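DUF985 domain-containing protein (PDB 1YUD) is of unknown function but belongs to the cupin superfamily, with a small beta-barrel fold in each chain of a two-chain assembly. Local coordinates at residues Y84-L92 with Y154-L164; W73-I83 with T93-L101. All blocks are in the same frame, centred on the assembly; numbering follows the deposited sequence.

Contact 1: Y84-L92 with Y154-L164; sequences YMISPEGEL and YPQHKAVVQKL
Ile86 lays its CG2 methyl over the middle of the Tyr154 ring, 3.7 Å from the ring centroid and only 7° off the normal, a CH-pi contact over the face. With CG1 beside the backbone N (chi1 -63°), CG2 is the branch set anti to that N, and it makes the approach. The same ring borders the turn that closes the hairpin: Gly90 CA lies obliquely 3.5 Å from Tyr154 CD1, in a type I turn running from Ser87 to Gly90. Gly90 has a positive phi, which by itself favours glycine. The hairpin of strands 81-86 and 92-97 belongs to the cupin beta-barrel, and residues 154-164, from the C-terminal part of the chain with the short helix 158-161, pack against its turn end. His157, the N-cap of that helix, is sandwiched: Gln156 CG covers one face of the imidazole and Leu92 CB the other, the latter 3.5 Å from His157 NE2. Farther from the turn, Tyr84 meets two aliphatic groups, with Val160 CG2 3.4 Å from Tyr84 CD2 and Leu164 CD1 3.5 Å from Tyr84 CD1. No hydrogen bond joins the two segments, and Phe64 of strand 62-66 also touches Ile86, Val160 and Leu164.

Contact 2: W73-I83 with T93-L101; sequences WYFHAGQSLTI and TTAQLGLDL
Leu97, on a strand of the cupin beta-barrel, reaches from the end of strand 92-97 to the opposing sheet, where Trp73 lies. Its CB stands 4.5 Å from Leu81 CB; CG, roughly anti to the backbone N (chi1 -150°), carries the branches inward, where CD1 comes near the carbonyl O of Trp73 and Leu97 CD2 packs 3.6 Å from Trp73 CE3, at the edge of the indole. Phe109 of strand 109-111 also touches this leucine. The indole is further enclosed within its own segment, by Ile83 CD1 over a face and Leu81 CD1 at the edge. Before the corner at Ala77, Phe75 packs its ring against the start of the loop after strand 92-97: Gly98 CA sits over the ring centre, 3.8 Å from the centroid, and Leu99 CD1 touches Phe75 CE2 at 3.6 Å. An alanine in place of Phe75 would probably leave Gly98 and Leu99 without the surface they rest on, and the loop less firmly placed. Leu99 also meets His76 of the second subunit. The axes of 81-83 and 93-97 make an angle of 152° between their N-to-C directions. Ile83 N gives the straighter bond, to Ala95 O at 3.3 Å and 158°, while the return bond from Ala95 N and that from Leu81 N to Leu97 O are weak. Gln96 NE2 bonds weakly to Asn122 OD1, and Gln96 OE1 comes within 3.4 Å of the Thr82 CG2 methyl.

In the fold
Contacts 1 and 2 illustrate how one hairpin can serve two neighbourhoods of a barrel. Their centres lie 19 Å apart, and both use strand 81-86, whose partner 92-97 is its neighbour in the same mixed sheet; the probable hydrogen bond between Met85 O and Thr93 N, 2.9 Å long, joins them directly. Along the chain the segments alternate: 73-83, then 84-92, then 93-101, with 154-164 returning much later. Contact 2 lies at the base of the hairpin, facing the other sheet and close to the second subunit, whereas contact 1 lies nearer the surface, where residues 154-164 pack against the turn end of the hairpin.

Contact 1: Y84-L92 with Y154-L164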
# COMPACT_ATOMS: atom_id res chain seq x y z
N TYR A 84 -11.07 7.12 12.25
CA TYR A 84 -11.35 7.87 13.45
C TYR A 84 -10.25 7.49 14.42
O TYR A 84 -10.07 6.32 14.75
CB TYR A 84 -12.73 7.49 14.00
CG TYR A 84 -13.87 7.66 13.01
CD1 TYR A 84 -14.03 6.78 11.96
CD2 TYR A 84 -14.78 8.71 13.14
CE1 TYR A 84 -15.06 6.93 11.04
CE2 TYR A 84 -15.82 8.87 12.23
CZ TYR A 84 -15.96 7.97 11.18
OH TYR A 84 -17.01 8.10 10.27
N MSE A 85 -9.48 8.49 14.85
CA MSE A 85 -8.37 8.27 15.77
C MSE A 85 -8.54 9.10 17.03
O MSE A 85 -9.01 10.24 16.98
CB MSE A 85 -7.05 8.65 15.09
CG MSE A 85 -6.72 7.84 13.84
SE MSE A 85 -5.72 8.87 12.53
CE MSE A 85 -4.29 9.38 13.73
N ILE A 86 -8.15 8.52 18.16
CA ILE A 86 -8.24 9.19 19.46
C ILE A 86 -6.86 9.20 20.13
O ILE A 86 -6.35 8.16 20.55
CB ILE A 86 -9.27 8.44 20.37
CG1 ILE A 86 -10.66 8.51 19.73
CG2 ILE A 86 -9.30 9.06 21.76
CD1 ILE A 86 -11.70 7.65 20.42
N SER A 87 -6.26 10.40 20.22
CA SER A 87 -4.93 10.55 20.82
C SER A 87 -4.94 10.08 22.26
O SER A 87 -5.99 10.05 22.90
CB SER A 87 -4.46 12.03 20.77
OG SER A 87 -4.99 12.84 21.81
N PRO A 88 -3.78 9.69 22.79
CA PRO A 88 -3.77 9.24 24.18
C PRO A 88 -4.25 10.34 25.12
O PRO A 88 -4.61 10.09 26.27
CB PRO A 88 -2.31 8.84 24.41
CG PRO A 88 -1.56 9.71 23.45
CD PRO A 88 -2.43 9.66 22.21
N GLU A 89 -4.27 11.57 24.61
CA GLU A 89 -4.70 12.72 25.38
C GLU A 89 -6.19 13.04 25.15
O GLU A 89 -6.66 14.13 25.49
CB GLU A 89 -3.81 13.93 25.04
CG GLU A 89 -2.37 13.81 25.59
CD GLU A 89 -1.43 12.94 24.73
OE1 GLU A 89 -0.44 12.39 25.28
OE2 GLU A 89 -1.66 12.82 23.50
N GLY A 90 -6.92 12.08 24.60
CA GLY A 90 -8.34 12.27 24.35
C GLY A 90 -8.61 13.39 23.36
O GLY A 90 -9.19 14.42 23.72
N GLU A 91 -8.20 13.17 22.11
CA GLU A 91 -8.37 14.14 21.03
C GLU A 91 -8.73 13.36 19.77
O GLU A 91 -7.93 12.56 19.28
CB GLU A 91 -7.07 14.91 20.83
CG GLU A 91 -7.15 16.10 19.89
CD GLU A 91 -5.92 16.20 19.00
OE1 GLU A 91 -4.81 15.85 19.48
OE2 GLU A 91 -6.05 16.62 17.82
N LEU A 92 -9.92 13.61 19.24
CA LEU A 92 -10.40 12.90 18.06
C LEU A 92 -10.06 13.56 16.74
O LEU A 92 -10.50 14.68 16.48
CB LEU A 92 -11.92 12.72 18.14
CG LEU A 92 -12.63 11.86 17.09
CD1 LEU A 92 -12.37 10.40 17.39
CD2 LEU A 92 -14.12 12.14 17.11
N TYR A 154 -12.27 9.14 27.74
CA TYR A 154 -12.87 9.80 26.58
C TYR A 154 -14.40 9.76 26.59
O TYR A 154 -15.01 9.03 25.82
CB TYR A 154 -12.39 9.17 25.27
CG TYR A 154 -10.98 8.66 25.28
CD1 TYR A 154 -9.93 9.45 25.74
CD2 TYR A 154 -10.69 7.37 24.85
CE1 TYR A 154 -8.62 8.96 25.78
CE2 TYR A 154 -9.39 6.87 24.89
CZ TYR A 154 -8.37 7.67 25.35
OH TYR A 154 -7.09 7.16 25.42
N PRO A 155 -15.04 10.55 27.47
CA PRO A 155 -16.51 10.58 27.54
C PRO A 155 -17.12 11.52 26.49
O PRO A 155 -18.24 11.31 26.03
CB PRO A 155 -16.79 11.09 28.96
CG PRO A 155 -15.53 10.76 29.72
CD PRO A 155 -14.46 11.09 28.71
N GLN A 156 -16.36 12.54 26.13
CA GLN A 156 -16.80 13.55 25.17
C GLN A 156 -16.94 13.06 23.73
O GLN A 156 -17.32 13.83 22.84
CB GLN A 156 -15.83 14.75 25.19
CG GLN A 156 -14.42 14.48 24.61
CD GLN A 156 -13.51 13.64 25.52
OE1 GLN A 156 -13.81 12.49 25.84
NE2 GLN A 156 -12.39 14.22 25.93
N HIS A 157 -16.64 11.78 23.50
CA HIS A 157 -16.71 11.23 22.15
C HIS A 157 -17.69 10.07 22.02
O HIS A 157 -17.64 9.30 21.05
CB HIS A 157 -15.31 10.79 21.69
CG HIS A 157 -14.32 11.92 21.62
ND1 HIS A 157 -13.13 11.90 22.30
CD2 HIS A 157 -14.35 13.09 20.93
CE1 HIS A 157 -12.46 13.02 22.05
NE2 HIS A 157 -13.18 13.75 21.22
N LYS A 158 -18.60 9.95 22.98
CA LYS A 158 -19.60 8.89 22.98
C LYS A 158 -20.21 8.63 21.60
O LYS A 158 -20.30 7.49 21.17
CB LYS A 158 -20.72 9.23 23.97
CG LYS A 158 -21.88 8.26 23.96
CD LYS A 158 -23.01 8.74 24.84
CE LYS A 158 -24.35 8.29 24.29
NZ LYS A 158 -24.57 8.78 22.89
N ALA A 159 -20.60 9.70 20.92
CA ALA A 159 -21.21 9.59 19.60
C ALA A 159 -20.53 8.60 18.63
O ALA A 159 -21.21 7.77 18.02
CB ALA A 159 -21.28 10.97 18.95
N VAL A 160 -19.21 8.70 18.49
CA VAL A 160 -18.48 7.82 17.59
C VAL A 160 -18.04 6.52 18.27
O VAL A 160 -17.80 5.52 17.60
CB VAL A 160 -17.24 8.52 17.00
CG1 VAL A 160 -16.11 8.48 18.00
CG2 VAL A 160 -16.84 7.87 15.68
N VAL A 161 -17.94 6.54 19.59
CA VAL A 161 -17.55 5.33 20.32
C VAL A 161 -18.67 4.29 20.19
O VAL A 161 -18.41 3.08 20.20
CB VAL A 161 -17.31 5.63 21.81
CG1 VAL A 161 -16.79 4.39 22.51
CG2 VAL A 161 -16.31 6.76 21.96
N GLN A 162 -19.90 4.77 20.07
CA GLN A 162 -21.08 3.91 19.92
C GLN A 162 -21.21 3.35 18.51
O GLN A 162 -22.23 2.75 18.18
CB GLN A 162 -22.36 4.68 20.24
CG GLN A 162 -22.49 5.17 21.65
CD GLN A 162 -23.84 5.83 21.89
OE1 GLN A 162 -24.29 6.68 21.10
NE2 GLN A 162 -24.51 5.46 22.98
N LYS A 163 -20.21 3.57 17.67
CA LYS A 163 -20.26 3.04 16.31
C LYS A 163 -19.09 2.11 16.04
O LYS A 163 -19.25 1.05 15.43
CB LYS A 163 -20.26 4.19 15.29
CG LYS A 163 -21.63 4.82 15.07
CD LYS A 163 -22.22 5.37 16.37
CE LYS A 163 -23.62 5.94 16.13
NZ LYS A 163 -24.25 6.52 17.36
N LEU A 164 -17.91 2.51 16.52
CA LEU A 164 -16.70 1.73 16.33
C LEU A 164 -16.32 0.97 17.59
O LEU A 164 -15.14 0.80 17.90
CB LEU A 164 -15.54 2.65 15.93
CG LEU A 164 -15.77 3.68 14.81
CD1 LEU A 164 -14.51 4.48 14.59
CD2 LEU A 164 -16.17 2.98 13.53

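Contact 2: W73-I83 with T93-L101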
# COMPACT_ATOMS: atom_id res chain seq x y z
N TRP A 73 -1.87 2.83 5.19
CA TRP A 73 -3.11 2.42 4.59
C TRP A 73 -3.12 2.78 3.12
O TRP A 73 -2.93 3.93 2.76
CB TRP A 73 -4.29 3.10 5.29
CG TRP A 73 -4.65 2.46 6.61
CD1 TRP A 73 -3.83 2.26 7.68
CD2 TRP A 73 -5.94 1.96 7.00
NE1 TRP A 73 -4.53 1.67 8.72
CE2 TRP A 73 -5.83 1.47 8.32
CE3 TRP A 73 -7.19 1.87 6.36
CZ2 TRP A 73 -6.90 0.92 9.02
CZ3 TRP A 73 -8.26 1.32 7.05
CH2 TRP A 73 -8.11 0.85 8.37
N TYR A 74 -3.32 1.78 2.27
CA TYR A 74 -3.36 2.02 0.84
C TYR A 74 -4.81 1.82 0.42
O TYR A 74 -5.58 1.18 1.12
CB TYR A 74 -2.42 1.04 0.14
CG TYR A 74 -0.99 1.21 0.60
CD1 TYR A 74 -0.15 2.13 -0.02
CD2 TYR A 74 -0.51 0.54 1.71
CE1 TYR A 74 1.13 2.38 0.46
CE2 TYR A 74 0.75 0.79 2.21
CZ TYR A 74 1.57 1.72 1.59
OH TYR A 74 2.79 2.04 2.13
N PHE A 75 -5.19 2.37 -0.72
CA PHE A 75 -6.55 2.23 -1.19
C PHE A 75 -6.59 1.51 -2.52
O PHE A 75 -6.06 2.00 -3.53
CB PHE A 75 -7.21 3.60 -1.34
CG PHE A 75 -8.66 3.54 -1.66
CD1 PHE A 75 -9.60 3.35 -0.65
CD2 PHE A 75 -9.09 3.64 -2.98
CE1 PHE A 75 -10.98 3.26 -0.95
CE2 PHE A 75 -10.45 3.55 -3.30
CZ PHE A 75 -11.40 3.36 -2.28
N HIS A 76 -7.25 0.35 -2.55
CA HIS A 76 -7.35 -0.42 -3.78
C HIS A 76 -8.60 -0.10 -4.58
O HIS A 76 -8.52 0.25 -5.77
CB HIS A 76 -7.33 -1.91 -3.47
CG HIS A 76 -6.08 -2.35 -2.79
ND1 HIS A 76 -4.83 -2.23 -3.36
CD2 HIS A 76 -5.88 -2.97 -1.59
CE1 HIS A 76 -3.92 -2.75 -2.56
NE2 HIS A 76 -4.53 -3.21 -1.48
N ALA A 77 -9.76 -0.21 -3.93
CA ALA A 77 -11.02 0.06 -4.61
C ALA A 77 -12.21 0.03 -3.67
O ALA A 77 -12.09 -0.35 -2.50
CB ALA A 77 -11.23 -0.94 -5.74
N GLY A 78 -13.36 0.45 -4.18
CA GLY A 78 -14.55 0.44 -3.35
C GLY A 78 -15.04 1.77 -2.82
O GLY A 78 -15.18 2.73 -3.58
N GLN A 79 -15.28 1.83 -1.51
CA GLN A 79 -15.81 3.03 -0.87
C GLN A 79 -14.88 3.77 0.07
O GLN A 79 -14.37 3.19 1.03
CB GLN A 79 -17.09 2.68 -0.07
CG GLN A 79 -18.35 3.36 -0.55
CD GLN A 79 -18.87 2.74 -1.81
OE1 GLN A 79 -19.59 3.38 -2.58
NE2 GLN A 79 -18.52 1.49 -2.03
N SER A 80 -14.68 5.05 -0.19
CA SER A 80 -13.82 5.87 0.66
C SER A 80 -14.16 5.56 2.11
O SER A 80 -15.32 5.41 2.46
CB SER A 80 -14.09 7.34 0.39
OG SER A 80 -15.19 7.77 1.17
N LEU A 81 -13.14 5.47 2.96
CA LEU A 81 -13.35 5.18 4.38
C LEU A 81 -13.16 6.43 5.23
O LEU A 81 -13.16 7.55 4.73
CB LEU A 81 -12.37 4.09 4.86
CG LEU A 81 -12.27 2.86 3.96
CD1 LEU A 81 -11.27 1.89 4.55
CD2 LEU A 81 -13.61 2.18 3.83
N THR A 82 -13.00 6.24 6.53
CA THR A 82 -12.79 7.36 7.42
C THR A 82 -12.11 6.80 8.63
O THR A 82 -12.64 5.92 9.30
CB THR A 82 -14.11 8.00 7.82
OG1 THR A 82 -14.78 8.46 6.64
CG2 THR A 82 -13.87 9.19 8.74
N ILE A 83 -10.91 7.28 8.90
CA ILE A 83 -10.17 6.79 10.04
C ILE A 83 -10.43 7.68 11.23
O ILE A 83 -10.08 8.85 11.23
CB ILE A 83 -8.66 6.77 9.76
CG1 ILE A 83 -8.39 6.24 8.35
CG2 ILE A 83 -7.96 5.94 10.80
CD1 ILE A 83 -8.67 4.78 8.18
N THR A 93 -9.30 12.87 15.89
CA THR A 93 -8.92 13.39 14.57
C THR A 93 -9.48 12.45 13.49
O THR A 93 -9.72 11.26 13.74
CB THR A 93 -7.39 13.49 14.41
OG1 THR A 93 -6.83 12.18 14.21
CG2 THR A 93 -6.76 14.09 15.66
N THR A 94 -9.70 12.98 12.29
CA THR A 94 -10.23 12.16 11.22
C THR A 94 -9.47 12.37 9.92
O THR A 94 -8.81 13.38 9.74
CB THR A 94 -11.71 12.47 10.97
OG1 THR A 94 -11.85 13.81 10.47
CG2 THR A 94 -12.50 12.33 12.25
N ALA A 95 -9.58 11.41 9.01
CA ALA A 95 -8.89 11.50 7.73
C ALA A 95 -9.73 10.82 6.65
O ALA A 95 -10.46 9.89 6.95
CB ALA A 95 -7.54 10.82 7.84
N GLN A 96 -9.63 11.28 5.41
CA GLN A 96 -10.43 10.67 4.35
C GLN A 96 -9.65 9.83 3.35
O GLN A 96 -9.04 10.37 2.42
CB GLN A 96 -11.19 11.75 3.57
CG GLN A 96 -12.17 12.54 4.41
CD GLN A 96 -13.17 11.65 5.09
OE1 GLN A 96 -13.13 11.46 6.32
NE2 GLN A 96 -14.09 11.09 4.30
N LEU A 97 -9.70 8.52 3.52
CA LEU A 97 -9.01 7.61 2.60
C LEU A 97 -9.92 7.43 1.41
O LEU A 97 -11.13 7.43 1.58
CB LEU A 97 -8.76 6.26 3.27
CG LEU A 97 -7.52 5.50 2.80
CD1 LEU A 97 -6.26 6.38 3.01
CD2 LEU A 97 -7.40 4.18 3.57
N GLY A 98 -9.37 7.30 0.20
CA GLY A 98 -10.23 7.14 -0.96
C GLY A 98 -9.64 7.77 -2.20
O GLY A 98 -8.53 8.28 -2.15
N LEU A 99 -10.40 7.76 -3.30
CA LEU A 99 -9.91 8.30 -4.57
C LEU A 99 -10.49 9.62 -5.09
O LEU A 99 -10.30 9.95 -6.26
CB LEU A 99 -10.08 7.24 -5.67
CG LEU A 99 -9.13 6.04 -5.64
CD1 LEU A 99 -9.66 4.90 -6.50
CD2 LEU A 99 -7.77 6.48 -6.13
N ASP A 100 -11.20 10.38 -4.25
CA ASP A 100 -11.75 11.66 -4.72
C ASP A 100 -10.84 12.80 -4.28
O ASP A 100 -10.85 13.20 -3.11
CB ASP A 100 -13.16 11.92 -4.16
CG ASP A 100 -13.85 13.11 -4.84
OD1 ASP A 100 -14.86 13.61 -4.30
OD2 ASP A 100 -13.38 13.53 -5.92
N LEU A 101 -10.07 13.33 -5.22
CA LEU A 101 -9.14 14.41 -4.91
C LEU A 101 -9.85 15.74 -4.71
O LEU A 101 -9.31 16.66 -4.08
CB LEU A 101 -8.08 14.53 -6.01
CG LEU A 101 -7.26 13.26 -6.26
CD1 LEU A 101 -6.26 13.53 -7.36
CD2 LEU A 101 -6.56 12.81 -4.98